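PDB 4EDP: ABC transporter, substrate-binding protein from Clostridium perfringens, which probably binds a solute outside the cell membrane and delivers it to an ABC importer, as other bacterial extracellular solute-binding proteins do. Local coordinates for residues G70-N82 with Y91-I105. Residues are numbered along the deposited sequence; the frame is centred on the assembly and turned at random. Where two conformers were deposited one is given.
Sequences GNNSERLTKMKNN and YLAESFAEQGVEAGI. With ACT (acetate ion), chain E.
Leu76, Asn72 and Leu92 carry much of this contact, with the Phe96 ring of helix 94-103 set against Asn72. Helices 72-81 and 94-103 run nearly parallel, 7° apart, with their axes 10.4 Å from each other. Leu76 reaches across with both methyls. Its CG lies opposite the backbone N (chi1 178°), which turns the branch toward helix 94-103. Leu76 CD1 meets Gly100 CA at 4.0 Å. Leu76 CD2 meets Gln99 CB at 3.8 Å and also the edge of the Phe96 ring. Asn72 lies over one face of that ring: its CB sits 3.5 Å from the Phe96 ring centroid, and its amide stacks almost flat on the ring. Asn72 OD1 accepts from Ala93 N, the N-cap residue of helix 94-103, at 3.0 Å in an almost straight bond. Leu92 CD2 packs beside Asn72 OD1. Arg75 grips Tyr91 O end-on, NH1 at 2.8 Å and NH2 at 2.9 Å, while its NE bonds to Gly70 O. Trp42 adds a cation-pi contact to Arg75. The two helices follow parallel strands 65-69 and 89-93 and pack side by side. Apolar packing thus joins the helices, while Asn72 and Arg75 satisfy backbone groups at the strand end and probably fix its position.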
ATOM      1  N   GLY A  70       1.697   5.431  16.703  1.00 29.95           N
ATOM      2  CA  GLY A  70       3.032   4.872  16.495  1.00 30.06           C
ATOM      3  C   GLY A  70       3.102   4.287  15.097  1.00 27.69           C
ATOM      4  O   GLY A  70       2.117   4.335  14.356  1.00 26.07           O
ATOM      5  N   ASN A  71       4.252   3.743  14.715  1.00 27.32           N
ATOM      6  CA  ASN A  71       4.380   3.155  13.373  1.00 25.42           C
ATOM      7  C   ASN A  71       3.814   1.728  13.337  1.00 24.06           C
ATOM      8  O   ASN A  71       3.501   1.150  14.376  1.00 22.91           O
ATOM      9  CB  ASN A  71       5.832   3.237  12.856  1.00 26.64           C
ATOM     10  CG  ASN A  71       6.819   2.439  13.691  1.00 29.44           C
ATOM     11  OD1 ASN A  71       6.550   1.313  14.098  1.00 31.90           O
ATOM     12  ND2 ASN A  71       7.996   3.015  13.915  1.00 35.16           N
ATOM     13  N   ASN A  72       3.661   1.165  12.140  1.00 22.83           N
ATOM     14  CA  ASN A  72       3.126  -0.193  11.997  1.00 21.36           C
ATOM     15  C   ASN A  72       3.734  -1.212  12.940  1.00 22.80           C
ATOM     16  O   ASN A  72       3.038  -1.877  13.712  1.00 22.39           O
ATOM     17  CB  ASN A  72       3.380  -0.725  10.577  1.00 21.95           C
ATOM     18  CG  ASN A  72       2.411  -0.193   9.554  1.00 20.66           C
ATOM     19  OD1 ASN A  72       1.208  -0.477   9.611  1.00 18.88           O
ATOM     20  ND2 ASN A  72       2.940   0.497   8.542  1.00 20.91           N
ATOM     21  N   SER A  73       5.054  -1.315  12.876  1.00 23.94           N
ATOM     22  CA  SER A  73       5.776  -2.320  13.623  1.00 25.01           C
ATOM     23  C   SER A  73       5.681  -2.198  15.135  1.00 26.21           C
ATOM     24  O   SER A  73       5.444  -3.196  15.827  1.00 25.64           O
ATOM     25  CB  SER A  73       7.234  -2.347  13.171  1.00 26.48           C
ATOM     26  OG  SER A  73       7.950  -3.321  13.903  1.00 32.45           O
ATOM     27  N   GLU A  74       5.840  -0.987  15.653  1.00 26.66           N
ATOM     28  CA  GLU A  74       5.785  -0.815  17.090  1.00 28.80           C
ATOM     29  C   GLU A  74       4.381  -1.046  17.630  1.00 27.11           C
ATOM     30  O   GLU A  74       4.227  -1.637  18.684  1.00 27.31           O
ATOM     31  CB  GLU A  74       6.363   0.537  17.521  1.00 31.08           C
ATOM     32  CG  GLU A  74       5.682   1.770  16.995  1.00 33.55           C
ATOM     33  CD  GLU A  74       6.542   3.026  17.207  1.00 38.39           C
ATOM     34  OE1 GLU A  74       6.205   4.099  16.666  1.00 39.94           O
ATOM     35  OE2 GLU A  74       7.577   2.930  17.897  1.00 45.94           O
ATOM     36  N   ARG A  75       3.364  -0.576  16.923  1.00 25.00           N
ATOM     37  CA  ARG A  75       1.993  -0.796  17.363  1.00 25.05           C
ATOM     38  C   ARG A  75       1.654  -2.288  17.323  1.00 24.71           C
ATOM     39  O   ARG A  75       1.088  -2.820  18.276  1.00 25.79           O
ATOM     40  CB  ARG A  75       1.003   0.026  16.532  1.00 22.57           C
ATOM     41  CG  ARG A  75       1.174   1.512  16.767  1.00 25.56           C
ATOM     42  CD  ARG A  75       0.149   2.382  16.079  1.00 24.26           C
ATOM     43  NE  ARG A  75       0.233   2.360  14.617  1.00 22.27           N
ATOM     44  CZ  ARG A  75      -0.563   1.656  13.827  1.00 20.07           C
ATOM     45  NH1 ARG A  75      -0.409   1.724  12.511  1.00 22.98           N
ATOM     46  NH2 ARG A  75      -1.522   0.901  14.344  1.00 19.34           N
ATOM     47  N   LEU A  76       2.008  -2.961  16.229  1.00 24.68           N
ATOM     48  CA  LEU A  76       1.732  -4.394  16.112  1.00 24.41           C
ATOM     49  C   LEU A  76       2.473  -5.205  17.178  1.00 25.28           C
ATOM     50  O   LEU A  76       1.909  -6.094  17.799  1.00 24.97           O
ATOM     51  CB  LEU A  76       2.114  -4.918  14.725  1.00 23.41           C
ATOM     52  CG  LEU A  76       1.883  -6.431  14.558  1.00 24.25           C
ATOM     53  CD1 LEU A  76       0.409  -6.789  14.791  1.00 25.32           C
ATOM     54  CD2 LEU A  76       2.358  -6.927  13.193  1.00 25.50           C
ATOM     55  N   THR A  77       3.743  -4.903  17.381  1.00 27.35           N
ATOM     56  CA  THR A  77       4.539  -5.627  18.368  1.00 28.80           C
ATOM     57  C   THR A  77       3.957  -5.507  19.766  1.00 29.16           C
ATOM     58  O   THR A  77       3.862  -6.507  20.491  1.00 29.50           O
ATOM     59  CB  THR A  77       5.991  -5.130  18.381  1.00 30.06           C
ATOM     60  OG1 THR A  77       6.555  -5.313  17.076  1.00 32.19           O
ATOM     61  CG2 THR A  77       6.816  -5.887  19.416  1.00 33.98           C
ATOM     62  N   LYS A  78       3.552  -4.294  20.136  0.50 29.11           N
ATOM     63  CA  LYS A  78       2.995  -4.053  21.463  0.50 30.24           C
ATOM     64  C   LYS A  78       1.729  -4.869  21.695  0.50 29.35           C
ATOM     65  O   LYS A  78       1.613  -5.550  22.712  0.50 30.62           O
ATOM     66  CB  LYS A  78       2.718  -2.559  21.692  0.50 30.73           C
ATOM     67  CG  LYS A  78       2.394  -2.226  23.147  0.50 32.80           C
ATOM     68  CD  LYS A  78       2.181  -0.730  23.413  0.50 33.71           C
ATOM     69  CE  LYS A  78       0.940  -0.197  22.722  0.50 33.30           C
ATOM     70  NZ  LYS A  78       0.650   1.214  23.068  0.50 34.42           N
ATOM     71  N   MET A  79       0.790  -4.820  20.753  1.00 28.03           N
ATOM     72  CA  MET A  79      -0.469  -5.562  20.914  1.00 28.11           C
ATOM     73  C   MET A  79      -0.283  -7.084  20.859  1.00 28.32           C
ATOM     74  O   MET A  79      -1.011  -7.797  21.534  1.00 28.28           O
ATOM     75  CB  MET A  79      -1.590  -5.065  19.976  1.00 27.43           C
ATOM     76  CG  MET A  79      -1.396  -5.263  18.489  1.00 27.11           C
ATOM     77  SD  MET A  79      -2.730  -4.489  17.511  1.00 26.00           S
ATOM     78  CE  MET A  79      -2.385  -2.740  17.712  1.00 27.71           C
ATOM     79  N   LYS A  80       0.685  -7.587  20.092  1.00 29.72           N
ATOM     80  CA  LYS A  80       0.946  -9.041  20.056  1.00 31.55           C
ATOM     81  C   LYS A  80       1.497  -9.554  21.389  1.00 33.92           C
ATOM     82  O   LYS A  80       1.262 -10.702  21.772  1.00 35.22           O
ATOM     83  CB  LYS A  80       1.957  -9.418  18.967  1.00 31.64           C
ATOM     84  CG  LYS A  80       1.436  -9.349  17.554  1.00 33.96           C
ATOM     85  CD  LYS A  80       2.532  -9.697  16.538  1.00 36.73           C
ATOM     86  CE  LYS A  80       3.066 -11.108  16.720  1.00 38.33           C
ATOM     87  NZ  LYS A  80       4.096 -11.418  15.708  1.00 39.11           N
ATOM     88  N   ASN A  81       2.240  -8.709  22.090  1.00 35.08           N
ATOM     89  CA  ASN A  81       2.849  -9.111  23.355  1.00 36.66           C
ATOM     90  C   ASN A  81       2.118  -8.659  24.608  1.00 36.95           C
ATOM     91  O   ASN A  81       2.533  -8.991  25.717  1.00 38.31           O
ATOM     92  CB  ASN A  81       4.295  -8.618  23.412  1.00 38.46           C
ATOM     93  CG  ASN A  81       5.187  -9.326  22.416  1.00 41.25           C
ATOM     94  OD1 ASN A  81       4.834 -10.387  21.891  1.00 44.62           O
ATOM     95  ND2 ASN A  81       6.353  -8.755  22.161  1.00 43.95           N
ATOM     96  N   ASN A  82       1.033  -7.914  24.449  1.00 35.35           N
ATOM     97  CA  ASN A  82       0.282  -7.439  25.599  1.00 36.21           C
ATOM     98  C   ASN A  82      -0.933  -8.326  25.817  1.00 36.26           C
ATOM     99  O   ASN A  82      -1.820  -8.361  24.989  1.00 35.06           O
ATOM    100  CB  ASN A  82      -0.151  -5.985  25.391  1.00 35.34           C
ATOM    101  CG  ASN A  82      -0.867  -5.402  26.605  1.00 35.57           C
ATOM    102  OD1 ASN A  82      -1.055  -6.072  27.616  1.00 35.01           O
ATOM    103  ND2 ASN A  82      -1.270  -4.144  26.498  1.00 36.44           N
ATOM    104  N   TYR A  91      -5.504   0.153  12.741  1.00 15.87           N
ATOM    105  CA  TYR A  91      -5.156   0.556  11.369  1.00 15.62           C
ATOM    106  C   TYR A  91      -3.718   0.086  11.081  1.00 15.83           C
ATOM    107  O   TYR A  91      -2.797   0.410  11.832  1.00 16.94           O
ATOM    108  CB  TYR A  91      -5.174   2.083  11.209  1.00 15.59           C
ATOM    109  CG  TYR A  91      -6.493   2.805  11.022  1.00 17.41           C
ATOM    110  CD1 TYR A  91      -7.349   3.047  12.081  1.00 19.17           C
ATOM    111  CD2 TYR A  91      -6.836   3.329   9.782  1.00 18.71           C
ATOM    112  CE1 TYR A  91      -8.541   3.760  11.895  1.00 20.35           C
ATOM    113  CE2 TYR A  91      -8.010   4.030   9.589  1.00 18.20           C
ATOM    114  CZ  TYR A  91      -8.862   4.243  10.653  1.00 20.50           C
ATOM    115  OH  TYR A  91     -10.015   4.952  10.462  1.00 19.93           O
ATOM    116  N   LEU A  92      -3.520  -0.678  10.008  1.00 15.31           N
ATOM    117  CA  LEU A  92      -2.190  -1.143   9.601  1.00 15.42           C
ATOM    118  C   LEU A  92      -2.103  -1.316   8.095  1.00 15.12           C
ATOM    119  O   LEU A  92      -3.119  -1.458   7.403  1.00 14.03           O
ATOM    120  CB  LEU A  92      -1.858  -2.529  10.206  1.00 14.69           C
ATOM    121  CG  LEU A  92      -1.678  -2.690  11.728  1.00 16.13           C
ATOM    122  CD1 LEU A  92      -1.741  -4.168  12.153  1.00 15.56           C
ATOM    123  CD2 LEU A  92      -0.375  -2.027  12.153  1.00 15.49           C
ATOM    124  N   ALA A  93      -0.876  -1.282   7.589  1.00 16.80           N
ATOM    125  CA  ALA A  93      -0.629  -1.640   6.207  1.00 15.48           C
ATOM    126  C   ALA A  93      -1.001  -3.133   6.151  1.00 15.46           C
ATOM    127  O   ALA A  93      -0.801  -3.871   7.123  1.00 15.36           O
ATOM    128  CB  ALA A  93       0.838  -1.433   5.838  1.00 16.88           C
ATOM    129  N   GLU A  94      -1.552  -3.587   5.032  1.00 15.09           N
ATOM    130  CA  GLU A  94      -1.992  -4.984   4.935  1.00 14.25           C
ATOM    131  C   GLU A  94      -0.905  -6.008   5.325  1.00 14.93           C
ATOM    132  O   GLU A  94      -1.212  -7.021   5.975  1.00 14.66           O
ATOM    133  CB  GLU A  94      -2.517  -5.289   3.521  1.00 13.96           C
ATOM    134  CG  GLU A  94      -3.137  -6.669   3.450  1.00 16.60           C
ATOM    135  CD  GLU A  94      -3.555  -7.112   2.070  1.00 20.40           C
ATOM    136  OE1 GLU A  94      -3.235  -6.420   1.079  1.00 18.51           O
ATOM    137  OE2 GLU A  94      -4.186  -8.192   1.995  1.00 21.82           O
ATOM    138  N   SER A  95       0.351  -5.760   4.937  1.00 15.13           N
ATOM    139  CA  SER A  95       1.451  -6.699   5.246  1.00 16.87           C
ATOM    140  C   SER A  95       1.556  -6.946   6.747  1.00 17.09           C
ATOM    141  O   SER A  95       1.806  -8.072   7.175  1.00 18.08           O
ATOM    142  CB  SER A  95       2.798  -6.206   4.716  1.00 18.30           C
ATOM    143  OG  SER A  95       3.208  -5.025   5.373  1.00 21.14           O
ATOM    144  N   PHE A  96       1.369  -5.893   7.535  1.00 16.12           N
ATOM    145  CA  PHE A  96       1.408  -5.988   8.988  1.00 15.96           C
ATOM    146  C   PHE A  96       0.092  -6.536   9.520  1.00 16.14           C
ATOM    147  O   PHE A  96       0.093  -7.330  10.464  1.00 16.78           O
ATOM    148  CB  PHE A  96       1.699  -4.621   9.625  1.00 17.08           C
ATOM    149  CG  PHE A  96       3.107  -4.156   9.423  1.00 18.87           C
ATOM    150  CD1 PHE A  96       4.098  -4.506  10.326  1.00 19.40           C
ATOM    151  CD2 PHE A  96       3.451  -3.375   8.340  1.00 20.54           C
ATOM    152  CE1 PHE A  96       5.404  -4.087  10.148  1.00 24.25           C
ATOM    153  CE2 PHE A  96       4.749  -2.965   8.159  1.00 22.78           C
ATOM    154  CZ  PHE A  96       5.727  -3.318   9.065  1.00 25.54           C
ATOM    155  N   ALA A  97      -1.027  -6.142   8.914  1.00 15.05           N
ATOM    156  CA  ALA A  97      -2.319  -6.650   9.364  1.00 15.31           C
ATOM    157  C   ALA A  97      -2.337  -8.173   9.281  1.00 15.37           C
ATOM    158  O   ALA A  97      -2.841  -8.832  10.190  1.00 15.61           O
ATOM    159  CB  ALA A  97      -3.479  -6.050   8.569  1.00 13.83           C
ATOM    160  N   GLU A  98      -1.772  -8.726   8.207  0.50 14.81           N
ATOM    161  CA  GLU A  98      -1.745 -10.175   8.007  0.50 15.50           C
ATOM    162  C   GLU A  98      -0.940 -10.875   9.115  0.50 16.97           C
ATOM    163  O   GLU A  98      -1.266 -11.990   9.528  0.50 17.55           O
ATOM    164  CB  GLU A  98      -1.209 -10.504   6.602  0.50 15.10           C
ATOM    165  CG  GLU A  98      -1.335 -11.971   6.197  0.50 17.74           C
ATOM    166  CD  GLU A  98      -0.384 -12.896   6.959  0.50 16.33           C
ATOM    167  OE1 GLU A  98       0.686 -12.427   7.384  0.50 19.60           O
ATOM    168  OE2 GLU A  98      -0.696 -14.099   7.111  0.50 18.81           O
ATOM    169  N   GLN A  99       0.104 -10.220   9.611  1.00 17.63           N
ATOM    170  CA  GLN A  99       0.885 -10.784  10.700  1.00 19.28           C
ATOM    171  C   GLN A  99       0.022 -10.822  11.970  1.00 19.15           C
ATOM    172  O   GLN A  99       0.139 -11.742  12.768  1.00 19.28           O
ATOM    173  CB  GLN A  99       2.141  -9.979  10.940  1.00 19.55           C
ATOM    174  CG  GLN A  99       3.010  -9.876   9.734  1.00 24.23           C
ATOM    175  CD  GLN A  99       4.259  -9.103  10.019  1.00 30.62           C
ATOM    176  OE1 GLN A  99       4.959  -9.375  10.992  1.00 31.86           O
ATOM    177  NE2 GLN A  99       4.554  -8.133   9.171  1.00 31.55           N
ATOM    178  N   GLY A 100      -0.822  -9.812  12.168  1.00 18.11           N
ATOM    179  CA  GLY A 100      -1.715  -9.794  13.319  1.00 18.79           C
ATOM    180  C   GLY A 100      -2.760 -10.894  13.194  1.00 18.16           C
ATOM    181  O   GLY A 100      -3.076 -11.579  14.165  1.00 19.47           O
ATOM    182  N   VAL A 101      -3.299 -11.066  11.991  1.00 17.29           N
ATOM    183  CA  VAL A 101      -4.282 -12.122  11.749  1.00 18.22           C
ATOM    184  C   VAL A 101      -3.646 -13.456  12.120  1.00 19.97           C
ATOM    185  O   VAL A 101      -4.236 -14.258  12.861  1.00 20.01           O
ATOM    186  CB  VAL A 101      -4.761 -12.162  10.274  1.00 17.38           C
ATOM    187  CG1 VAL A 101      -5.540 -13.452   9.990  1.00 19.83           C
ATOM    188  CG2 VAL A 101      -5.604 -10.938   9.925  1.00 18.62           C
ATOM    189  N   GLU A 102      -2.438 -13.684  11.612  1.00 20.25           N
ATOM    190  CA  GLU A 102      -1.693 -14.918  11.880  1.00 24.14           C
ATOM    191  C   GLU A 102      -1.439 -15.126  13.380  1.00 24.54           C
ATOM    192  O   GLU A 102      -1.443 -16.266  13.882  1.00 25.54           O
ATOM    193  CB  GLU A 102      -0.350 -14.856  11.132  1.00 25.82           C
ATOM    194  CG  GLU A 102       0.594 -16.031  11.360  1.00 32.41           C
ATOM    195  CD  GLU A 102       0.080 -17.324  10.786  1.00 40.24           C
ATOM    196  OE1 GLU A 102      -0.771 -17.269   9.871  1.00 45.18           O
ATOM    197  OE2 GLU A 102       0.552 -18.397  11.235  1.00 46.61           O
ATOM    198  N   ALA A 103      -1.214 -14.028  14.090  1.00 24.18           N
ATOM    199  CA  ALA A 103      -0.940 -14.061  15.528  1.00 25.13           C
ATOM    200  C   ALA A 103      -2.187 -14.314  16.372  1.00 25.48           C
ATOM    201  O   ALA A 103      -2.089 -14.623  17.568  1.00 27.04           O
ATOM    202  CB  ALA A 103      -0.280 -12.765  15.949  1.00 25.33           C
ATOM    203  N   GLY A 104      -3.354 -14.174  15.759  1.00 23.88           N
ATOM    204  CA  GLY A 104      -4.620 -14.418  16.439  1.00 23.99           C
ATOM    205  C   GLY A 104      -5.143 -13.234  17.219  1.00 23.67           C
ATOM    206  O   GLY A 104      -5.949 -13.406  18.137  1.00 25.86           O
ATOM    207  N   ILE A 105      -4.708 -12.041  16.823  0.50 22.46           N
ATOM    208  CA  ILE A 105      -5.075 -10.788  17.485  0.50 22.42           C
ATOM    209  C   ILE A 105      -6.374 -10.149  17.025  0.50 20.89           C
ATOM    210  O   ILE A 105      -6.979  -9.371  17.766  0.50 20.96           O
ATOM    211  CB  ILE A 105      -3.999  -9.711  17.211  0.50 22.31           C
ATOM    212  CG1 ILE A 105      -2.616 -10.245  17.572  0.50 25.11           C
ATOM    213  CG2 ILE A 105      -4.318  -8.414  17.961  0.50 22.46           C
ATOM    214  CD1 ILE A 105      -2.534 -10.771  18.977  0.50 27.01           C
TER
HETATM  215  C   ACT E 403      -9.446   6.783   7.474  1.00 27.30           C
HETATM  216  O   ACT E 403     -10.309   6.130   8.123  1.00 25.80           O
HETATM  217  OXT ACT E 403      -9.685   6.966   6.251  1.00 27.78           O
HETATM  218  CH3 ACT E 403      -8.199   7.330   8.107  1.00 25.30           C
HETATM  219  O   HOH W   1       2.377 -13.082  13.249  1.00 34.22           O